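PDB 3VV1: protein LEC-6, which is a nematode galectin, a lectin that binds galactose-containing glycans and prefers saccharides in which galactose is linked to fucose. Local coordinates for residues G82-N87 with H100-Q105; Y110-V115 with I123-A128. All blocks are in the same frame, centred on the assembly; numbering follows the deposited sequence.

Interaction 1: G82-N87 with H100-Q105; sequences GAVVNN and HANPFQ. With GAL (beta-D-galactopyranose), chain C.
In the galectin beta sandwich, the sheet that carries the sugar site has Val84 and His100 as an antiparallel hydrogen-bonded pair, where strand 83-90 meets the end of strand 98-100. Two backbone bonds close the pair. His100 N reaches Val84 O at 2.8 Å, in the carbonyl plane, whereas Val84 N stands 45° above the plane of the His100 carbonyl; strand 98-100 ends here and the chain continues as a loop. Just before the pair, Gly82 and Ala83 both face Arg78 in a G1 beta bulge, and the positive phi of Gly82 suits a glycine. A water bridges this end, donating to Gly82 O and accepting from Asn102 N.

Beyond the bridge the contact passes to side chains. CG2 of Val84, set anti to the carbonyl carbon, meets Pro103 CD at 3.5 Å, the two side chains crossing at about a right angle. The proline in turn lays its CG over the centre of the Phe104 ring, 3.6 Å above the plane. An Asx turn shapes this loop: Asn102 OD1 accepts from Phe104 N at 2.9 Å. Two residues on from Val84, the plane of the Asn86 amide is turned 57° from that of the His100 ring across the contact, and a water in the plane of the ring links His100 NE2 with Asn86 ND2.

The same strand runs on to the glycan. Asn87 also bonds Arg136 through OD1 and Gln95 O through ND2, and in the pocket Asn87 ND2 donates to O6 of the galactose at 2.9 Å, nearly straight at 173°.

Interaction 2: Y110-V115 with I123-A128; sequences YTLEFV and IFVNGA
Leu112 and Phe114 each run alongside Ile123 in the same direction, so that Ile123 touches both. This is the inner face of an antiparallel hairpin in the galectin sandwich. Leu112 CD1 touches Ile123 CG2 at 3.7 Å, and Phe114 CD2 meets Ile123 CG1 at 3.8 Å; the isoleucine thus gives a different branch to each neighbour. Its first torsion (chi1 -54°) sets CG1 beside its own backbone N and turns it to the phenylalanine. Leu112 CD1 also reaches Val125 CG2, continuing the apolar row.

Glu113 and Phe124 share the other face. Their backbones form the hydrogen-bonded pair, Phe124 N giving to Glu113 O and Glu113 N to Phe124 O, while the edge of the Phe124 ring comes near Glu113 O. Val115 CG2 approaches the same ring obliquely, 3.9 Å from CE1. A water donates to Glu113 OE2 and Thr111 O and accepts from Gly127 N, tying the carboxylate to the turn; Glu113 OE1 makes a salt bridge with Arg47.

At the end of the strand pairing, the side-chain carbonyl of Asn126 stands in for a backbone carbonyl. Its OD1 accepts from Thr111 N at 2.9 Å, nearly along the C=O axis, and Asn126 N returns a bond to Thr111 O. The planes of its amide and the Tyr110 ring are 14° apart, Asn126 ND2 lying 3.8 Å from Tyr110 CD1. Here the chain reverses through a type I' turn, Val125 to Ala128.

Strand 46-54 hydrogen-bonds the far edge of 110-115, and strand 128-134 pairs with 123-125, while Phe75 of strand 71-78, in the opposing sheet, packs on Leu112, Phe114 and Ile123.

Overall arrangement
The two contacts show how a sandwich links its binding sheet to the sheet behind it. Interaction 1 belongs to the sugar-binding sheet and interaction 2 to the other; their centres are 13 Å apart. They follow one another along the chain, and the loop following His100 makes most of the connection: Phe104 CD1 packs on Tyr110 CG at 3.6 Å, and Gln105 N lies 2.9 Å from Tyr110 OH, a probable hydrogen bond. A second touch joins Asn86 ND2 to Ile123 CD1 at 3.7 Å. The galactose is bound directly by Asn87 of interaction 1, whereas the Phe114 side chain of interaction 2 lies about 13 Å from it.

Interaction 1: G82-N87 with H100-Q105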
ATOM      1  N   GLY A  82       3.198 -30.847  15.520  1.00 19.02           N
ATOM      2  CA  GLY A  82       2.955 -31.424  14.183  1.00 19.87           C
ATOM      3  C   GLY A  82       1.557 -31.083  13.650  1.00 17.54           C
ATOM      4  O   GLY A  82       0.862 -31.952  13.128  1.00 22.55           O
ATOM      5  N   ALA A  83       1.170 -29.803  13.736  1.00 15.82           N
ATOM      6  CA  ALA A  83      -0.163 -29.402  13.328  1.00 15.17           C
ATOM      7  C   ALA A  83      -0.191 -27.967  12.950  1.00 13.90           C
ATOM      8  O   ALA A  83       0.685 -27.194  13.379  1.00 14.14           O
ATOM      9  CB  ALA A  83      -1.147 -29.611  14.473  1.00 16.86           C
ATOM     10  N   VAL A  84      -1.198 -27.607  12.155  1.00 12.12           N
ATOM     11  CA  VAL A  84      -1.661 -26.204  12.086  1.00 11.51           C
ATOM     12  C   VAL A  84      -2.902 -26.040  12.908  1.00 11.47           C
ATOM     13  O   VAL A  84      -3.794 -26.887  12.830  1.00 13.31           O
ATOM     14  CB  VAL A  84      -1.892 -25.747  10.607  1.00 10.04           C
ATOM     15  CG1 VAL A  84      -2.730 -24.487  10.561  1.00 11.70           C
ATOM     16  CG2 VAL A  84      -0.540 -25.477   9.954  1.00 11.86           C
ATOM     17  N   VAL A  85      -2.964 -24.974  13.735  1.00 11.70           N
ATOM     18  CA  VAL A  85      -4.170 -24.695  14.529  1.00 10.84           C
ATOM     19  C   VAL A  85      -4.714 -23.367  14.045  1.00 10.61           C
ATOM     20  O   VAL A  85      -3.957 -22.390  14.023  1.00 10.57           O
ATOM     21  CB  VAL A  85      -3.858 -24.609  16.025  1.00 12.26           C
ATOM     22  CG1 VAL A  85      -5.104 -24.133  16.795  1.00 14.44           C
ATOM     23  CG2 VAL A  85      -3.433 -26.015  16.495  1.00 13.24           C
ATOM     24  N   ASN A  86      -5.968 -23.319  13.612  1.00 10.71           N
ATOM     25  CA  ASN A  86      -6.618 -22.057  13.326  1.00 10.14           C
ATOM     26  C   ASN A  86      -7.616 -21.734  14.428  1.00 10.01           C
ATOM     27  O   ASN A  86      -8.312 -22.603  14.953  1.00 11.01           O
ATOM     28  CB  ASN A  86      -7.432 -22.178  12.038  1.00 10.44           C
ATOM     29  CG  ASN A  86      -6.561 -22.221  10.789  1.00 10.72           C
ATOM     30  OD1 ASN A  86      -5.447 -21.724  10.795  1.00 11.47           O
ATOM     31  ND2 ASN A  86      -7.101 -22.757   9.696  1.00 11.77           N
ATOM     32  N   ASN A  87      -7.637 -20.477  14.827  1.00  9.27           N
ATOM     33  CA  ASN A  87      -8.650 -20.058  15.790  1.00  9.67           C
ATOM     34  C   ASN A  87      -8.880 -18.573  15.641  1.00 10.11           C
ATOM     35  O   ASN A  87      -8.392 -17.925  14.693  1.00  9.80           O
ATOM     36  CB  ASN A  87      -8.169 -20.364  17.248  1.00 11.01           C
ATOM     37  CG  ASN A  87      -9.292 -20.583  18.242  1.00 11.10           C
ATOM     38  OD1 ASN A  87     -10.435 -20.267  17.947  1.00 12.57           O
ATOM     39  ND2 ASN A  87      -8.969 -21.083  19.424  1.00 10.65           N
ATOM     40  N   HIS A 100      -5.396 -28.955  11.721  1.00 13.44           N
ATOM     41  CA  HIS A 100      -5.051 -29.503  10.388  1.00 13.10           C
ATOM     42  C   HIS A 100      -3.675 -30.091  10.475  1.00 14.48           C
ATOM     43  O   HIS A 100      -2.917 -29.839  11.457  1.00 15.75           O
ATOM     44  CB  HIS A 100      -5.018 -28.343   9.369  1.00 13.68           C
ATOM     45  CG  HIS A 100      -6.339 -27.658   9.275  1.00 12.51           C
ATOM     46  ND1 HIS A 100      -7.365 -28.184   8.561  1.00 14.64           N
ATOM     47  CD2 HIS A 100      -6.788 -26.456   9.818  1.00 11.28           C
ATOM     48  CE1 HIS A 100      -8.430 -27.339   8.646  1.00 14.46           C
ATOM     49  NE2 HIS A 100      -8.093 -26.296   9.429  1.00 12.85           N
ATOM     50  N   ALA A 101      -3.330 -30.832   9.461  1.00 13.90           N
ATOM     51  CA  ALA A 101      -1.952 -31.302   9.340  1.00 15.04           C
ATOM     52  C   ALA A 101      -1.051 -30.086   9.138  1.00 15.88           C
ATOM     53  O   ALA A 101      -1.502 -28.971   8.774  1.00 16.21           O
ATOM     54  CB  ALA A 101      -1.820 -32.268   8.177  1.00 17.76           C
ATOM     55  N   ASN A 102       0.231 -30.276   9.421  1.00 16.47           N
ATOM     56  CA  ASN A 102       1.206 -29.185   9.219  1.00 15.37           C
ATOM     57  C   ASN A 102       1.800 -29.355   7.820  1.00 15.58           C
ATOM     58  O   ASN A 102       2.490 -30.364   7.548  1.00 17.39           O
ATOM     59  CB  ASN A 102       2.321 -29.267  10.279  1.00 15.80           C
ATOM     60  CG  ASN A 102       3.302 -28.108  10.178  1.00 14.56           C
ATOM     61  OD1 ASN A 102       3.214 -27.267   9.274  1.00 15.07           O
ATOM     62  ND2 ASN A 102       4.303 -28.096  11.059  1.00 18.00           N
ATOM     63  N   PRO A 103       1.522 -28.401   6.921  1.00 14.02           N
ATOM     64  CA  PRO A 103       2.013 -28.574   5.563  1.00 14.06           C
ATOM     65  C   PRO A 103       3.446 -28.071   5.418  1.00 15.29           C
ATOM     66  O   PRO A 103       4.030 -28.163   4.306  1.00 19.39           O
ATOM     67  CB  PRO A 103       1.078 -27.670   4.768  1.00 16.15           C
ATOM     68  CG  PRO A 103       0.772 -26.516   5.705  1.00 14.90           C
ATOM     69  CD  PRO A 103       0.700 -27.174   7.094  1.00 13.38           C
ATOM     70  N   PHE A 104       4.030 -27.532   6.497  1.00 14.28           N
ATOM     71  CA  PHE A 104       5.351 -26.909   6.365  1.00 13.54           C
ATOM     72  C   PHE A 104       6.459 -27.759   6.931  1.00 13.56           C
ATOM     73  O   PHE A 104       6.232 -28.530   7.860  1.00 17.73           O
ATOM     74  CB  PHE A 104       5.391 -25.569   7.106  1.00 14.84           C
ATOM     75  CG  PHE A 104       4.248 -24.666   6.778  1.00 12.07           C
ATOM     76  CD1 PHE A 104       4.215 -23.983   5.532  1.00 12.72           C
ATOM     77  CD2 PHE A 104       3.224 -24.432   7.700  1.00 11.24           C
ATOM     78  CE1 PHE A 104       3.165 -23.096   5.237  1.00 12.97           C
ATOM     79  CE2 PHE A 104       2.171 -23.558   7.396  1.00 12.03           C
ATOM     80  CZ  PHE A 104       2.134 -22.892   6.159  1.00 11.77           C
ATOM     81  N   GLN A 105       7.652 -27.559   6.402  1.00 14.61           N
ATOM     82  CA  GLN A 105       8.876 -28.096   7.009  1.00 16.09           C
ATOM     83  C   GLN A 105       9.752 -26.898   7.298  1.00 17.47           C
ATOM     84  O   GLN A 105       9.796 -25.929   6.488  1.00 15.69           O
ATOM     85  CB  GLN A 105       9.588 -29.008   6.016  1.00 20.16           C
ATOM     86  CG  GLN A 105       8.747 -30.257   5.774  1.00 24.47           C
ATOM     87  CD  GLN A 105       9.362 -31.176   4.742  1.00 27.37           C
ATOM     88  OE1 GLN A 105       9.066 -31.057   3.561  1.00 35.84           O
ATOM     89  NE2 GLN A 105      10.234 -32.082   5.178  1.00 37.51           N
TER
HETATM   90  C1  GAL C   2      -3.069 -21.706  22.636  1.00 18.10           C
HETATM   91  C2  GAL C   2      -1.752 -20.928  22.336  1.00 17.60           C
HETATM   92  C3  GAL C   2      -2.061 -19.621  21.707  1.00 16.32           C
HETATM   93  C4  GAL C   2      -2.965 -19.845  20.485  1.00 15.07           C
HETATM   94  C5  GAL C   2      -4.193 -20.660  20.920  1.00 15.95           C
HETATM   95  C6  GAL C   2      -5.155 -20.905  19.734  1.00 14.44           C
HETATM   96  O2  GAL C   2      -1.077 -20.721  23.557  1.00 21.79           O
HETATM   97  O3  GAL C   2      -0.830 -19.007  21.236  1.00 17.75           O
HETATM   98  O4  GAL C   2      -2.231 -20.542  19.452  1.00 14.00           O
HETATM   99  O5  GAL C   2      -3.802 -21.888  21.421  1.00 14.91           O
HETATM  100  O6  GAL C   2      -6.280 -21.674  20.201  1.00 15.82           O
HETATM  101  O   HOH W   1       1.098 -32.866  10.269  1.00 26.02           O
HETATM  102  O   HOH W   2      -9.790 -24.031   9.579  1.00 12.71           O

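Interaction 2: Y110-V115 with I123-A128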
ATOM      1  N   TYR A 110       7.929 -21.470   1.290  1.00  9.18           N
ATOM      2  CA  TYR A 110       6.511 -21.687   0.939  1.00 10.25           C
ATOM      3  C   TYR A 110       5.879 -20.383   0.527  1.00 10.37           C
ATOM      4  O   TYR A 110       6.138 -19.312   1.118  1.00 10.37           O
ATOM      5  CB  TYR A 110       5.714 -22.205   2.185  1.00 10.11           C
ATOM      6  CG  TYR A 110       6.250 -23.553   2.600  1.00 10.10           C
ATOM      7  CD1 TYR A 110       5.762 -24.701   2.034  1.00 11.00           C
ATOM      8  CD2 TYR A 110       7.294 -23.670   3.548  1.00 11.02           C
ATOM      9  CE1 TYR A 110       6.281 -25.939   2.331  1.00 13.20           C
ATOM     10  CE2 TYR A 110       7.816 -24.896   3.867  1.00 12.27           C
ATOM     11  CZ  TYR A 110       7.330 -26.045   3.239  1.00 12.28           C
ATOM     12  OH  TYR A 110       7.849 -27.274   3.550  1.00 15.89           O
ATOM     13  N   THR A 111       4.971 -20.481  -0.436  1.00  9.89           N
ATOM     14  CA  THR A 111       4.080 -19.415  -0.760  1.00  9.02           C
ATOM     15  C   THR A 111       2.741 -19.705  -0.100  1.00  9.32           C
ATOM     16  O   THR A 111       2.090 -20.712  -0.394  1.00 11.26           O
ATOM     17  CB  THR A 111       3.942 -19.250  -2.270  1.00  9.63           C
ATOM     18  OG1 THR A 111       5.188 -18.825  -2.833  1.00 10.62           O
ATOM     19  CG2 THR A 111       2.835 -18.192  -2.602  1.00 11.07           C
ATOM     20  N   LEU A 112       2.376 -18.845   0.833  1.00  8.97           N
ATOM     21  CA  LEU A 112       1.128 -19.042   1.660  1.00  7.99           C
ATOM     22  C   LEU A 112       0.184 -17.931   1.352  1.00  8.58           C
ATOM     23  O   LEU A 112       0.548 -16.747   1.412  1.00 10.39           O
ATOM     24  CB  LEU A 112       1.519 -19.023   3.154  1.00  9.29           C
ATOM     25  CG  LEU A 112       0.366 -19.012   4.172  1.00  8.61           C
ATOM     26  CD1 LEU A 112      -0.356 -20.346   4.046  1.00 11.11           C
ATOM     27  CD2 LEU A 112       0.935 -18.809   5.621  1.00  9.97           C
ATOM     28  N   GLU A 113      -1.011 -18.311   0.928  1.00  8.76           N
ATOM     29  CA  GLU A 113      -1.999 -17.272   0.560  1.00  9.88           C
ATOM     30  C   GLU A 113      -3.275 -17.450   1.342  1.00 10.40           C
ATOM     31  O   GLU A 113      -3.729 -18.569   1.557  1.00 11.69           O
ATOM     32  CB  GLU A 113      -2.288 -17.349  -0.928  1.00 12.53           C
ATOM     33  CG  GLU A 113      -1.047 -17.155  -1.743  1.00 15.45           C
ATOM     34  CD  GLU A 113      -1.349 -17.395  -3.203  1.00 16.90           C
ATOM     35  OE1 GLU A 113      -1.829 -16.423  -3.892  1.00 21.15           O
ATOM     36  OE2 GLU A 113      -1.179 -18.586  -3.674  1.00 21.18           O
ATOM     37  N   PHE A 114      -3.877 -16.327   1.721  1.00  8.91           N
ATOM     38  CA  PHE A 114      -5.190 -16.302   2.351  1.00  8.39           C
ATOM     39  C   PHE A 114      -6.094 -15.488   1.392  1.00  9.03           C
ATOM     40  O   PHE A 114      -5.702 -14.425   0.895  1.00 11.04           O
ATOM     41  CB  PHE A 114      -5.107 -15.522   3.669  1.00  8.83           C
ATOM     42  CG  PHE A 114      -4.164 -16.150   4.701  1.00  8.41           C
ATOM     43  CD1 PHE A 114      -2.786 -15.920   4.643  1.00  9.38           C
ATOM     44  CD2 PHE A 114      -4.658 -17.063   5.659  1.00  8.06           C
ATOM     45  CE1 PHE A 114      -1.896 -16.561   5.568  1.00  9.38           C
ATOM     46  CE2 PHE A 114      -3.797 -17.651   6.618  1.00  9.25           C
ATOM     47  CZ  PHE A 114      -2.414 -17.390   6.559  1.00  9.16           C
ATOM     48  N   VAL A 115      -7.317 -15.963   1.214  1.00  9.57           N
ATOM     49  CA  VAL A 115      -8.273 -15.280   0.301  1.00  9.67           C
ATOM     50  C   VAL A 115      -9.582 -15.197   1.058  1.00 10.29           C
ATOM     51  O   VAL A 115     -10.111 -16.232   1.506  1.00 10.90           O
ATOM     52  CB  VAL A 115      -8.516 -16.031  -1.016  1.00 11.49           C
ATOM     53  CG1 VAL A 115      -9.408 -15.151  -1.955  1.00 15.44           C
ATOM     54  CG2 VAL A 115      -7.173 -16.341  -1.667  1.00 15.25           C
ATOM     55  N   ILE A 123      -7.225 -20.944   2.343  1.00  9.17           N
ATOM     56  CA  ILE A 123      -5.777 -20.905   2.613  1.00  8.69           C
ATOM     57  C   ILE A 123      -5.100 -21.862   1.643  1.00  8.70           C
ATOM     58  O   ILE A 123      -5.538 -23.011   1.540  1.00 10.30           O
ATOM     59  CB  ILE A 123      -5.485 -21.316   4.071  1.00  8.99           C
ATOM     60  CG1 ILE A 123      -6.310 -20.453   5.062  1.00 10.00           C
ATOM     61  CG2 ILE A 123      -3.976 -21.162   4.357  1.00 10.04           C
ATOM     62  CD1 ILE A 123      -6.276 -21.076   6.452  1.00 10.20           C
ATOM     63  N   PHE A 124      -4.058 -21.367   0.931  1.00  8.28           N
ATOM     64  CA  PHE A 124      -3.317 -22.154  -0.051  1.00  9.12           C
ATOM     65  C   PHE A 124      -1.862 -22.195   0.288  1.00  9.02           C
ATOM     66  O   PHE A 124      -1.315 -21.216   0.753  1.00  9.59           O
ATOM     67  CB  PHE A 124      -3.495 -21.494  -1.447  1.00  9.50           C
ATOM     68  CG  PHE A 124      -4.947 -21.384  -1.863  1.00 10.35           C
ATOM     69  CD1 PHE A 124      -5.751 -20.368  -1.306  1.00 10.41           C
ATOM     70  CD2 PHE A 124      -5.522 -22.334  -2.709  1.00 11.47           C
ATOM     71  CE1 PHE A 124      -7.105 -20.280  -1.657  1.00 11.51           C
ATOM     72  CE2 PHE A 124      -6.915 -22.265  -3.064  1.00 12.31           C
ATOM     73  CZ  PHE A 124      -7.661 -21.214  -2.521  1.00 14.62           C
ATOM     74  N   VAL A 125      -1.238 -23.347   0.028  1.00  8.70           N
ATOM     75  CA  VAL A 125       0.203 -23.485   0.242  1.00  9.89           C
ATOM     76  C   VAL A 125       0.787 -23.916  -1.094  1.00 10.80           C
ATOM     77  O   VAL A 125       0.358 -24.947  -1.653  1.00 11.27           O
ATOM     78  CB  VAL A 125       0.476 -24.522   1.340  1.00  9.51           C
ATOM     79  CG1 VAL A 125       2.001 -24.722   1.486  1.00 12.60           C
ATOM     80  CG2 VAL A 125      -0.091 -24.015   2.663  1.00 11.39           C
ATOM     81  N   ASN A 126       1.693 -23.123  -1.669  1.00  9.94           N
ATOM     82  CA  ASN A 126       2.327 -23.503  -2.946  1.00 11.77           C
ATOM     83  C   ASN A 126       1.287 -23.755  -4.027  1.00 11.35           C
ATOM     84  O   ASN A 126       1.357 -24.710  -4.815  1.00 13.78           O
ATOM     85  CB  ASN A 126       3.368 -24.665  -2.790  1.00 13.09           C
ATOM     86  CG  ASN A 126       4.595 -24.247  -1.983  1.00 13.38           C
ATOM     87  OD1 ASN A 126       4.752 -23.087  -1.662  1.00 12.74           O
ATOM     88  ND2 ASN A 126       5.481 -25.162  -1.721  1.00 18.05           N
ATOM     89  N   GLY A 127       0.258 -22.929  -3.950  1.00 11.87           N
ATOM     90  CA  GLY A 127      -0.811 -22.917  -4.978  1.00 12.96           C
ATOM     91  C   GLY A 127      -1.953 -23.909  -4.728  1.00 14.78           C
ATOM     92  O   GLY A 127      -3.035 -23.781  -5.357  1.00 18.25           O
ATOM     93  N   ALA A 128      -1.734 -24.900  -3.842  1.00 13.18           N
ATOM     94  CA  ALA A 128      -2.756 -25.936  -3.594  1.00 14.25           C
ATOM     95  C   ALA A 128      -3.622 -25.553  -2.407  1.00 12.66           C
ATOM     96  O   ALA A 128      -3.148 -24.989  -1.392  1.00 11.72           O
ATOM     97  CB  ALA A 128      -2.128 -27.276  -3.310  1.00 17.70           C
TER
HETATM   98  O   HOH W   3      -0.219 -20.701  -2.291  1.00 11.71           O